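Local coordinates for GMP reductase (Trypanosoma brucei brucei, PDB 6JIG), which probably catalyses the NADPH-dependent deamination of GMP to IMP and also binds guanine nucleotides at its cystathionine-beta-synthase (CBS) domains, at residues 247-252 and 282-287. The protein carries 1 engineered substitution. Residues are numbered along the deposited sequence; the frame is centred on the assembly and turned at random.
Sequences RLVEAG and ASVDII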
loop_
_atom_site.group_PDB
_atom_site.type_symbol
_atom_site.label_atom_id
_atom_site.label_comp_id
_atom_site.label_asym_id
_atom_site.label_seq_id
_atom_site.Cartn_x
_atom_site.Cartn_y
_atom_site.Cartn_z
ATOM N N ARG A 247 47.076 -24.822 9.914
ATOM C CA ARG A 247 47.285 -24.570 8.491
ATOM C C ARG A 247 47.038 -23.110 8.117
ATOM O O ARG A 247 47.715 -22.578 7.226
ATOM C CB ARG A 247 46.405 -25.521 7.683
ATOM C CG ARG A 247 46.845 -26.993 7.881
ATOM C CD ARG A 247 45.899 -28.006 7.264
ATOM N NE ARG A 247 45.688 -27.753 5.846
ATOM C CZ ARG A 247 44.826 -28.426 5.090
ATOM N NH1 ARG A 247 44.107 -29.408 5.621
ATOM N NH2 ARG A 247 44.678 -28.115 3.804
ATOM N N LEU A 248 46.090 -22.440 8.782
ATOM C CA LEU A 248 45.897 -21.012 8.538
ATOM C C LEU A 248 47.129 -20.211 8.935
ATOM O O LEU A 248 47.539 -19.291 8.215
ATOM C CB LEU A 248 44.679 -20.504 9.312
ATOM C CG LEU A 248 43.308 -20.936 8.792
ATOM C CD1 LEU A 248 42.227 -20.640 9.830
ATOM C CD2 LEU A 248 43.004 -20.223 7.479
ATOM N N VAL A 249 47.716 -20.526 10.092
ATOM C CA VAL A 249 48.913 -19.811 10.520
ATOM C C VAL A 249 50.054 -20.054 9.537
ATOM O O VAL A 249 50.775 -19.121 9.161
ATOM C CB VAL A 249 49.289 -20.209 11.960
ATOM C CG1 VAL A 249 50.623 -19.594 12.363
ATOM C CG2 VAL A 249 48.204 -19.731 12.931
ATOM N N GLU A 250 50.199 -21.299 9.067
ATOM C CA GLU A 250 51.204 -21.603 8.046
ATOM C C GLU A 250 50.965 -20.814 6.769
ATOM O O GLU A 250 51.923 -20.432 6.084
ATOM C CB GLU A 250 51.201 -23.097 7.737
ATOM C CG GLU A 250 51.902 -23.923 8.784
ATOM C CD GLU A 250 51.645 -25.406 8.628
ATOM O OE1 GLU A 250 50.994 -25.810 7.630
ATOM O OE2 GLU A 250 52.101 -26.164 9.514
ATOM N N ALA A 251 49.700 -20.560 6.430
ATOM C CA ALA A 251 49.386 -19.804 5.228
ATOM C C ALA A 251 49.616 -18.311 5.399
ATOM O O ALA A 251 49.648 -17.589 4.397
ATOM C CB ALA A 251 47.939 -20.062 4.798
ATOM N N GLY A 252 49.777 -17.829 6.630
ATOM C CA GLY A 252 50.134 -16.438 6.824
ATOM C C GLY A 252 49.168 -15.642 7.687
ATOM O O GLY A 252 49.339 -14.425 7.822
ATOM N N ALA A 282 50.515 -20.513 18.579
ATOM C CA ALA A 282 50.722 -19.457 19.565
ATOM C C ALA A 282 51.586 -18.322 19.046
ATOM O O ALA A 282 51.783 -17.331 19.760
ATOM C CB ALA A 282 51.340 -20.031 20.839
ATOM N N SER A 283 52.084 -18.426 17.818
ATOM C CA SER A 283 52.836 -17.337 17.222
ATOM C C SER A 283 51.957 -16.173 16.789
ATOM O O SER A 283 52.504 -15.137 16.403
ATOM C CB SER A 283 53.620 -17.840 16.016
ATOM O OG SER A 283 52.754 -18.510 15.112
ATOM N N VAL A 284 50.626 -16.303 16.829
ATOM C CA VAL A 284 49.749 -15.198 16.448
ATOM C C VAL A 284 48.731 -14.946 17.556
ATOM O O VAL A 284 48.389 -15.841 18.334
ATOM C CB VAL A 284 49.018 -15.437 15.101
ATOM C CG1 VAL A 284 50.025 -15.709 13.958
ATOM C CG2 VAL A 284 48.004 -16.554 15.219
ATOM N N ASP A 285 48.269 -13.701 17.628
ATOM C CA ASP A 285 47.241 -13.333 18.594
ATOM C C ASP A 285 45.985 -14.175 18.399
ATOM O O ASP A 285 45.573 -14.458 17.271
ATOM C CB ASP A 285 46.902 -11.853 18.456
ATOM C CG ASP A 285 47.868 -10.952 19.208
ATOM O OD1 ASP A 285 48.891 -11.447 19.735
ATOM O OD2 ASP A 285 47.606 -9.737 19.254
ATOM N N ILE A 286 45.377 -14.561 19.514
ATOM C CA ILE A 286 44.160 -15.361 19.533
ATOM C C ILE A 286 43.039 -14.467 20.059
ATOM O O ILE A 286 43.055 -14.065 21.228
ATOM C CB ILE A 286 44.312 -16.613 20.404
ATOM C CG1 ILE A 286 45.573 -17.406 20.013
ATOM C CG2 ILE A 286 43.070 -17.508 20.280
ATOM C CD1 ILE A 286 45.593 -17.842 18.557
ATOM N N ILE A 287 42.069 -14.174 19.195
ATOM C CA ILE A 287 40.855 -13.432 19.545
ATOM C C ILE A 287 39.743 -14.448 19.754
ATOM O O ILE A 287 39.721 -15.502 19.096
ATOM C CB ILE A 287 40.512 -12.418 18.436
ATOM C CG1 ILE A 287 41.685 -11.443 18.247
ATOM C CG2 ILE A 287 39.184 -11.632 18.750
ATOM C CD1 ILE A 287 41.579 -10.573 17.005
#
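Val249, near the end of helix 239-251, spreads its two methyls over Ser283 and Val284, the residues that lead into strand 285-291. Its CG2 meets CG2 of Val284 tip to tip at 3.9 Å, an apolar touch between two branched side chains that reach toward each other. The other methyl, CG1, anti to the backbone N (chi1 174°), is thereby turned to Ser283, 3.6 Å from its OG, a van der Waals approach of a hydroxyl to a methyl. No hydrogen bond crosses the contact, which is small, about 99 Å² on both sides together, and lies at the surface. Val249 and Val284 also both touch Leu256 of strand 255-259, which joins the two valines in a small apolar cluster. Three residues on, Gly252 leaves the helical conformation in a Schellman motif: at positive phi its N donates to Val249 O at 3.0 Å and, weakly, to Leu248 O. Leu248 packs on strand 232-235, while the backbones of Asp285 and Ile287 hydrogen-bond with strand 255-259. The contact thus joins the C-terminal end of an outer helix to the loop leading into an inner parallel strand, as in the (beta/alpha)8 TIM barrel of the IMPDH/GMPR family.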